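PDB 4ECG: putative iron-regulated protein A from Parabacteroides distasonis ATCC 8503, which is of unknown function but binds calcium ions and belongs to the imelysin-like family of putative metallopeptidases. Local coordinates for residues 37-42 / 94-99; 42-47 / 193-198; 220-225 / 229-234. One frame throughout, in Å; residues are numbered along the deposited sequence.

Interaction 1: 37-42 / 94-99; sequences ATFVDE and FLFGVA
Between Phe39, on helix 29-68, and Phe94, a few residues before the short helix 98-101, the backbones stay well apart, with CA atoms 10.1 Å from each other, and aromatic rings span the distance. The centrepiece of this buried aromatic cluster in the largely helical imelysin-like fold is a T-shaped pair: the Phe39 ring points its edge at the face of Phe94, with planes at 83° and centroids 5.4 Å apart. Phe39 leaves its helix with the ring swung away from its own N (chi1 165°), and its far end arrives beside the root of Phe94, CZ lying 3.7 Å from Phe94 CB at the edge of the Phe39 ring. Phenylalanine suits all three positions because a flat apolar ring spans this distance and leaves no polar group to satisfy. Tyr48 adds a second edge-to-face partner for Phe94. An alanine in place of Phe39 would probably leave Phe94 without its T-shaped partner and open a gap between helix 29-68 and the 94-99 segment. From the opposite direction comes Phe96, whose CZ stops 4.1 Å from both CZ and CE2 of Phe39.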
loop_
_atom_site.group_PDB
_atom_site.type_symbol
_atom_site.label_atom_id
_atom_site.label_comp_id
_atom_site.label_asym_id
_atom_site.label_seq_id
_atom_site.Cartn_x
_atom_site.Cartn_y
_atom_site.Cartn_z
ATOM N N ALA A 37 3.186 11.815 -17.551
ATOM C CA ALA A 37 4.116 12.785 -16.944
ATOM C C ALA A 37 3.573 13.300 -15.615
ATOM O O ALA A 37 4.249 13.242 -14.606
ATOM C CB ALA A 37 4.466 13.947 -17.914
ATOM N N THR A 38 2.331 13.752 -15.591
ATOM C CA THR A 38 1.760 14.303 -14.357
ATOM C C THR A 38 1.629 13.217 -13.276
ATOM O O THR A 38 1.808 13.470 -12.081
ATOM C CB THR A 38 0.349 14.815 -14.625
ATOM O OG1 THR A 38 0.367 15.837 -15.654
ATOM C CG2 THR A 38 -0.296 15.295 -13.338
ATOM N N PHE A 39 1.303 11.991 -13.689
ATOM C CA PHE A 39 1.284 10.887 -12.737
ATOM C C PHE A 39 2.666 10.729 -12.065
ATOM O O PHE A 39 2.751 10.697 -10.844
ATOM C CB PHE A 39 0.845 9.549 -13.382
ATOM C CG PHE A 39 1.160 8.371 -12.513
ATOM C CD1 PHE A 39 0.388 8.100 -11.399
ATOM C CD2 PHE A 39 2.280 7.611 -12.749
ATOM C CE1 PHE A 39 0.703 7.056 -10.551
ATOM C CE2 PHE A 39 2.610 6.565 -11.913
ATOM C CZ PHE A 39 1.821 6.300 -10.804
ATOM N N VAL A 40 3.734 10.634 -12.877
ATOM C CA VAL A 40 5.095 10.415 -12.389
ATOM C C VAL A 40 5.563 11.576 -11.516
ATOM O O VAL A 40 6.165 11.328 -10.482
ATOM C CB VAL A 40 6.118 10.176 -13.520
ATOM C CG1 VAL A 40 7.550 10.134 -12.969
ATOM C CG2 VAL A 40 5.787 8.891 -14.286
ATOM N N ASP A 41 5.268 12.825 -11.903
ATOM C CA ASP A 41 5.841 14.008 -11.220
ATOM C C ASP A 41 4.979 14.518 -10.057
ATOM O O ASP A 41 5.494 15.096 -9.108
ATOM C CB ASP A 41 6.091 15.160 -12.213
ATOM C CG ASP A 41 7.220 14.854 -13.249
ATOM O OD1 ASP A 41 8.160 14.078 -12.944
ATOM O OD2 ASP A 41 7.169 15.427 -14.371
ATOM N N GLU A 42 3.674 14.291 -10.119
ATOM C CA GLU A 42 2.760 14.791 -9.097
ATOM C C GLU A 42 2.113 13.692 -8.211
ATOM O O GLU A 42 1.507 14.037 -7.175
ATOM C CB GLU A 42 1.668 15.640 -9.775
ATOM C CG GLU A 42 2.201 16.813 -10.628
ATOM C CD GLU A 42 3.032 17.830 -9.826
ATOM O OE1 GLU A 42 2.698 18.142 -8.645
ATOM O OE2 GLU A 42 4.029 18.369 -10.370
ATOM N N PHE A 94 0.329 1.896 -7.355
ATOM C CA PHE A 94 1.452 1.824 -8.255
ATOM C C PHE A 94 2.658 1.021 -7.707
ATOM O O PHE A 94 3.766 1.534 -7.503
ATOM C CB PHE A 94 1.859 3.227 -8.720
ATOM C CG PHE A 94 1.913 4.262 -7.643
ATOM C CD1 PHE A 94 0.787 4.955 -7.281
ATOM C CD2 PHE A 94 3.103 4.584 -7.033
ATOM C CE1 PHE A 94 0.853 5.977 -6.321
ATOM C CE2 PHE A 94 3.168 5.563 -6.088
ATOM C CZ PHE A 94 2.043 6.275 -5.728
ATOM N N LEU A 95 2.417 -0.270 -7.508
ATOM C CA LEU A 95 3.449 -1.194 -7.053
ATOM C C LEU A 95 4.260 -1.684 -8.240
ATOM O O LEU A 95 5.274 -2.386 -8.060
ATOM C CB LEU A 95 2.831 -2.394 -6.343
ATOM C CG LEU A 95 2.375 -2.107 -4.926
ATOM C CD1 LEU A 95 1.447 -3.245 -4.526
ATOM C CD2 LEU A 95 3.608 -1.949 -4.014
ATOM N N PHE A 96 3.832 -1.334 -9.449
ATOM C CA PHE A 96 4.662 -1.623 -10.628
ATOM C C PHE A 96 5.950 -0.855 -10.554
ATOM O O PHE A 96 6.046 0.097 -9.810
ATOM C CB PHE A 96 3.954 -1.349 -11.945
ATOM C CG PHE A 96 3.319 -0.017 -12.042
ATOM C CD1 PHE A 96 4.038 1.077 -12.437
ATOM C CD2 PHE A 96 1.958 0.143 -11.762
ATOM C CE1 PHE A 96 3.422 2.322 -12.594
ATOM C CE2 PHE A 96 1.337 1.385 -11.874
ATOM C CZ PHE A 96 2.068 2.478 -12.307
ATOM N N GLY A 97 6.935 -1.267 -11.341
ATOM C CA GLY A 97 8.199 -0.560 -11.347
ATOM C C GLY A 97 9.067 -1.025 -10.202
ATOM O O GLY A 97 9.210 -2.204 -9.988
ATOM N N VAL A 98 9.676 -0.112 -9.470
ATOM C CA VAL A 98 10.761 -0.513 -8.590
ATOM C C VAL A 98 10.237 -1.412 -7.447
ATOM O O VAL A 98 10.865 -2.400 -7.092
ATOM C CB VAL A 98 11.550 0.726 -8.075
ATOM C CG1 VAL A 98 12.738 0.318 -7.203
ATOM C CG2 VAL A 98 12.063 1.571 -9.217
ATOM N N ALA A 99 9.080 -1.074 -6.887
ATOM C CA ALA A 99 8.513 -1.855 -5.788
ATOM C C ALA A 99 8.416 -3.361 -6.171
ATOM O O ALA A 99 8.816 -4.249 -5.410
ATOM C CB ALA A 99 7.166 -1.289 -5.343
#

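Interaction 2: 42-47 / 193-198; sequences EVALPT and NGWLKG
Trp195 turns its CG anti to its own carbonyl carbon (chi1 -83°), which carries the indole out from helix 171-196 toward helix 29-68, where the methyl of Ala44 meets it. Leu45 likewise has CG anti to its carbonyl carbon; with CD1 continuing the chain (chi2 175°), CD2 is the branch turned against the base of the tryptophan. Ala44 CB sits over one face of the six-membered ring in a CH-pi contact, 4.2 Å from the centroid and 26° off the normal; CZ3 is its nearest ring atom, at 3.8 Å. A small residue suits this place because the broad indole can then come close to the helix backbone. Leu45 CD2 packs 3.8 Å from Trp195 CB and also approaches Leu196 CB, at 4.2 Å, the two leucines crossing at about a right angle. Within helix 29-68, Thr47 OG1 donates to Val43 O at 2.7 Å, from the opposite face of that carbonyl to Thr47 N, and the carbonyl therefore receives two bonds. Tyr208 meets the indole edge-to-face. Together this is helix-helix packing of a mainly helical imelysin-like fold, joining the C-terminal end of helix 171-196 to a pi-type turn and kink in helix 29-68.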
loop_
_atom_site.group_PDB
_atom_site.type_symbol
_atom_site.label_atom_id
_atom_site.label_comp_id
_atom_site.label_asym_id
_atom_site.label_seq_id
_atom_site.Cartn_x
_atom_site.Cartn_y
_atom_site.Cartn_z
ATOM N N GLU A 42 3.674 14.291 -10.119
ATOM C CA GLU A 42 2.760 14.791 -9.097
ATOM C C GLU A 42 2.113 13.692 -8.211
ATOM O O GLU A 42 1.507 14.037 -7.175
ATOM C CB GLU A 42 1.668 15.640 -9.775
ATOM C CG GLU A 42 2.201 16.813 -10.628
ATOM C CD GLU A 42 3.032 17.830 -9.826
ATOM O OE1 GLU A 42 2.698 18.142 -8.645
ATOM O OE2 GLU A 42 4.029 18.369 -10.370
ATOM N N VAL A 43 2.183 12.402 -8.615
ATOM C CA VAL A 43 1.666 11.305 -7.773
ATOM C C VAL A 43 2.806 10.379 -7.258
ATOM O O VAL A 43 3.096 10.393 -6.078
ATOM C CB VAL A 43 0.498 10.520 -8.403
ATOM C CG1 VAL A 43 0.003 9.499 -7.392
ATOM C CG2 VAL A 43 -0.651 11.444 -8.741
ATOM N N ALA A 44 3.498 9.661 -8.141
ATOM C CA ALA A 44 4.555 8.700 -7.753
ATOM C C ALA A 44 5.709 9.347 -6.990
ATOM O O ALA A 44 5.867 9.106 -5.798
ATOM C CB ALA A 44 5.105 7.948 -8.993
ATOM N N LEU A 45 6.534 10.137 -7.681
ATOM C CA LEU A 45 7.768 10.649 -7.095
ATOM C C LEU A 45 7.490 11.404 -5.772
ATOM O O LEU A 45 8.195 11.187 -4.805
ATOM C CB LEU A 45 8.579 11.524 -8.083
ATOM C CG LEU A 45 9.467 10.855 -9.144
ATOM C CD1 LEU A 45 10.090 11.887 -10.096
ATOM C CD2 LEU A 45 10.570 10.048 -8.486
ATOM N N PRO A 46 6.456 12.265 -5.703
ATOM C CA PRO A 46 6.189 12.927 -4.393
ATOM C C PRO A 46 5.696 11.989 -3.285
ATOM O O PRO A 46 6.076 12.149 -2.156
ATOM C CB PRO A 46 5.125 13.959 -4.726
ATOM C CG PRO A 46 5.241 14.191 -6.182
ATOM C CD PRO A 46 5.673 12.878 -6.780
ATOM N N THR A 47 4.906 10.976 -3.599
ATOM C CA THR A 47 4.467 10.032 -2.574
ATOM C C THR A 47 5.701 9.351 -1.980
ATOM O O THR A 47 5.835 9.203 -0.779
ATOM C CB THR A 47 3.482 8.998 -3.134
ATOM O OG1 THR A 47 2.258 9.617 -3.598
ATOM C CG2 THR A 47 3.156 7.949 -2.105
ATOM N N ASN A 193 15.006 6.314 -4.862
ATOM C CA ASN A 193 16.133 6.371 -5.815
ATOM C C ASN A 193 15.908 5.563 -7.060
ATOM O O ASN A 193 16.277 5.981 -8.117
ATOM C CB ASN A 193 17.467 5.966 -5.203
ATOM C CG ASN A 193 17.916 6.924 -4.111
ATOM O OD1 ASN A 193 17.635 8.095 -4.162
ATOM N ND2 ASN A 193 18.561 6.396 -3.093
ATOM N N GLY A 194 15.304 4.401 -6.946
ATOM C CA GLY A 194 15.046 3.588 -8.129
ATOM C C GLY A 194 14.182 4.321 -9.154
ATOM O O GLY A 194 14.434 4.246 -10.329
ATOM N N TRP A 195 13.159 5.028 -8.693
ATOM C CA TRP A 195 12.343 5.849 -9.565
ATOM C C TRP A 195 13.099 7.076 -10.037
ATOM O O TRP A 195 13.058 7.390 -11.225
ATOM C CB TRP A 195 11.052 6.276 -8.862
ATOM C CG TRP A 195 9.982 5.246 -8.934
ATOM C CD1 TRP A 195 9.879 4.065 -8.204
ATOM C CD2 TRP A 195 8.832 5.245 -9.803
ATOM N NE1 TRP A 195 8.781 3.348 -8.592
ATOM C CE2 TRP A 195 8.105 4.007 -9.525
ATOM C CE3 TRP A 195 8.356 6.087 -10.736
ATOM C CZ2 TRP A 195 6.934 3.705 -10.148
ATOM C CZ3 TRP A 195 7.180 5.776 -11.357
ATOM C CH2 TRP A 195 6.465 4.627 -11.052
ATOM N N LEU A 196 13.783 7.764 -9.115
ATOM C CA LEU A 196 14.355 9.072 -9.393
ATOM C C LEU A 196 15.547 9.003 -10.312
ATOM O O LEU A 196 15.640 9.821 -11.235
ATOM C CB LEU A 196 14.736 9.833 -8.129
ATOM C CG LEU A 196 15.239 11.279 -8.395
ATOM C CD1 LEU A 196 14.178 12.092 -9.167
ATOM C CD2 LEU A 196 15.666 12.008 -7.112
ATOM N N LYS A 197 16.448 8.055 -10.052
ATOM C CA LYS A 197 17.701 7.958 -10.805
ATOM C C LYS A 197 18.174 6.546 -11.148
ATOM O O LYS A 197 19.188 6.382 -11.826
ATOM C CB LYS A 197 18.816 8.751 -10.105
ATOM C CG LYS A 197 19.286 8.244 -8.745
ATOM C CD LYS A 197 20.391 9.180 -8.181
ATOM C CE LYS A 197 21.423 8.488 -7.261
ATOM N NZ LYS A 197 20.991 8.503 -5.839
ATOM N N GLY A 198 17.427 5.524 -10.737
ATOM C CA GLY A 198 17.900 4.145 -10.837
ATOM C C GLY A 198 18.893 3.728 -9.741
ATOM O O GLY A 198 19.427 4.568 -9.007
#

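Interaction 3: 220-225 / 229-234; sequences YSIGNV and IELMLN. With CA (calcium ion), chain C.
A calcium-binding loop runs directly into helix 225-233, and this contact ties the loop to the helix that follows. Ile222 and Leu231 meet through their terminal methyls, Ile222 CD1 lying 4.2 Å from Leu231 CD2, with the two side chains at about a right angle. Ile222 keeps CG1 anti to its carbonyl carbon (chi1 -50°) and its chain extended, which lets CD1 reach the Leu231 methyl; branched aliphatic residues suit a contact with no polar partner to serve. The first turn is joined by the bond from Ile229 N to Val225 O, 3.1 Å long and nearly straight at 174°. Just before it, Asn224 is the N-cap, its OD1 accepting from Gln227 N, a role suited to a short side chain ending in a carbonyl. At the other end, Asn234 ND2 gives a short bond to Leu231 O, in the carbonyl plane and on a lone pair. Ser221 contributes its main-chain O to the calcium, at 2.4 Å, and Gln227 OE1 supplies the second protein ligand while also accepting from Gly223 N. Five waters complete the seven ligands. This is a largely water-coordinated calcium, held by main-chain and amide oxygens where a loop enters an N-capped helix.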
loop_
_atom_site.group_PDB
_atom_site.type_symbol
_atom_site.label_atom_id
_atom_site.label_comp_id
_atom_site.label_asym_id
_atom_site.label_seq_id
_atom_site.Cartn_x
_atom_site.Cartn_y
_atom_site.Cartn_z
ATOM N N TYR A 220 12.619 -1.223 -19.266
ATOM C CA TYR A 220 11.513 -1.823 -18.512
ATOM C C TYR A 220 10.267 -2.231 -19.359
ATOM O O TYR A 220 9.184 -2.438 -18.824
ATOM C CB TYR A 220 11.111 -0.887 -17.357
ATOM C CG TYR A 220 12.271 -0.446 -16.457
ATOM C CD1 TYR A 220 12.814 -1.305 -15.520
ATOM C CD2 TYR A 220 12.813 0.818 -16.551
ATOM C CE1 TYR A 220 13.875 -0.925 -14.704
ATOM C CE2 TYR A 220 13.858 1.222 -15.731
ATOM C CZ TYR A 220 14.394 0.330 -14.803
ATOM O OH TYR A 220 15.433 0.707 -13.957
ATOM N N SER A 221 10.416 -2.353 -20.678
ATOM C CA SER A 221 9.324 -2.847 -21.532
ATOM C C SER A 221 8.099 -1.924 -21.524
ATOM O O SER A 221 6.971 -2.383 -21.699
ATOM C CB SER A 221 8.897 -4.289 -21.118
ATOM O OG SER A 221 9.947 -5.192 -21.325
ATOM N N ILE A 222 8.321 -0.630 -21.313
ATOM C CA ILE A 222 7.247 0.340 -21.479
ATOM C C ILE A 222 7.419 0.857 -22.890
ATOM O O ILE A 222 8.290 1.679 -23.129
ATOM C CB ILE A 222 7.310 1.497 -20.470
ATOM C CG1 ILE A 222 7.472 0.923 -19.055
ATOM C CG2 ILE A 222 6.061 2.374 -20.683
ATOM C CD1 ILE A 222 7.622 1.957 -17.959
ATOM N N GLY A 223 6.611 0.335 -23.813
ATOM C CA GLY A 223 6.928 0.379 -25.263
ATOM C C GLY A 223 6.307 1.546 -26.004
ATOM O O GLY A 223 6.768 1.942 -27.075
ATOM N N ASN A 224 5.234 2.088 -25.434
ATOM C CA ASN A 224 4.547 3.232 -26.005
ATOM C C ASN A 224 3.581 3.763 -24.977
ATOM O O ASN A 224 3.430 3.179 -23.896
ATOM C CB ASN A 224 3.853 2.876 -27.312
ATOM C CG ASN A 224 2.729 1.890 -27.128
ATOM O OD1 ASN A 224 1.826 2.107 -26.354
ATOM N ND2 ASN A 224 2.759 0.834 -27.878
ATOM N N VAL A 225 2.937 4.882 -25.285
ATOM C CA VAL A 225 2.189 5.621 -24.270
ATOM C C VAL A 225 0.967 4.843 -23.802
ATOM O O VAL A 225 0.545 4.991 -22.644
ATOM C CB VAL A 225 1.774 7.034 -24.722
ATOM C CG1 VAL A 225 0.700 6.983 -25.814
ATOM C CG2 VAL A 225 1.313 7.845 -23.508
ATOM N N ILE A 229 -0.153 4.121 -19.753
ATOM C CA ILE A 229 -1.498 4.256 -19.181
ATOM C C ILE A 229 -2.066 2.913 -18.717
ATOM O O ILE A 229 -2.671 2.847 -17.671
ATOM C CB ILE A 229 -2.516 4.876 -20.207
ATOM C CG1 ILE A 229 -2.218 6.351 -20.537
ATOM C CG2 ILE A 229 -3.935 4.824 -19.675
ATOM C CD1 ILE A 229 -2.559 7.261 -19.393
ATOM N N GLU A 230 -1.946 1.864 -19.530
ATOM C CA GLU A 230 -2.430 0.488 -19.156
ATOM C C GLU A 230 -1.733 0.040 -17.865
ATOM O O GLU A 230 -2.362 -0.551 -17.003
ATOM C CB GLU A 230 -2.192 -0.550 -20.288
ATOM C CG GLU A 230 -2.748 -1.978 -20.044
ATOM C CD GLU A 230 -2.378 -3.002 -21.147
ATOM O OE1 GLU A 230 -1.463 -2.715 -21.970
ATOM O OE2 GLU A 230 -3.019 -4.086 -21.219
ATOM N N LEU A 231 -0.455 0.387 -17.717
ATOM C CA LEU A 231 0.309 0.038 -16.511
ATOM C C LEU A 231 -0.300 0.679 -15.268
ATOM O O LEU A 231 -0.427 0.031 -14.211
ATOM C CB LEU A 231 1.772 0.474 -16.672
ATOM C CG LEU A 231 2.846 -0.148 -15.805
ATOM C CD1 LEU A 231 2.830 -1.665 -15.943
ATOM C CD2 LEU A 231 4.173 0.446 -16.195
HETATM N N MSE A 232 -0.696 1.948 -15.389
HETATM C CA MSE A 232 -1.253 2.684 -14.240
HETATM C C MSE A 232 -2.511 1.980 -13.779
HETATM O O MSE A 232 -2.750 1.905 -12.590
HETATM C CB MSE A 232 -1.625 4.142 -14.586
HETATM C CG MSE A 232 -0.446 5.118 -14.891
HETATM SE SE MSE A 232 -1.017 6.802 -15.632
HETATM C CE MSE A 232 -2.011 7.463 -14.123
ATOM N N LEU A 233 -3.316 1.486 -14.736
ATOM C CA LEU A 233 -4.667 0.953 -14.447
ATOM C C LEU A 233 -4.666 -0.535 -14.112
ATOM O O LEU A 233 -5.672 -1.061 -13.661
ATOM C CB LEU A 233 -5.601 1.189 -15.632
ATOM C CG LEU A 233 -6.094 2.636 -15.740
ATOM C CD1 LEU A 233 -6.408 3.000 -17.184
ATOM C CD2 LEU A 233 -7.310 2.853 -14.851
ATOM N N ASN A 234 -3.526 -1.197 -14.282
ATOM C CA ASN A 234 -3.484 -2.656 -14.367
ATOM C C ASN A 234 -3.853 -3.392 -13.091
ATOM O O ASN A 234 -3.690 -2.861 -11.989
ATOM C CB ASN A 234 -2.106 -3.168 -14.897
ATOM C CG ASN A 234 -1.095 -3.434 -13.795
ATOM O OD1 ASN A 234 -1.038 -4.544 -13.217
ATOM N ND2 ASN A 234 -0.253 -2.430 -13.521
HETATM CA CA CA C . 5.045 -3.595 -22.262
HETATM O O HOH W 1 6.993 -4.234 -23.878
HETATM O O HOH W 2 4.220 -5.258 -23.673
HETATM O O HOH W 3 5.576 -5.490 -20.827
HETATM O O HOH W 4 2.722 -3.713 -21.946
HETATM O O HOH W 5 4.494 -2.264 -20.034
#

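Overall arrangement
Helix 29-68 links interactions 1 and 2, which share Glu42 and lie about 7 Å apart between centres. Its turns carry on from one to the other, with probable hydrogen bonds from Ala44 N to Phe39 O and from Leu45 N to Val40 O. Their segments alternate along the chain, so the 94-99 segment and the end of helix 171-196 gather beside the same helix, where Val98 packs on Trp195. Interaction 3 comes later in sequence, its centre about 11 Å from that of interaction 1. Interactions 2 and 3 do not touch. Met232 of helix 225-233, deposited as selenomethionine, packs on Phe39 and Phe96, so the helix that follows the calcium-bearing loop also rests against helix 29-68.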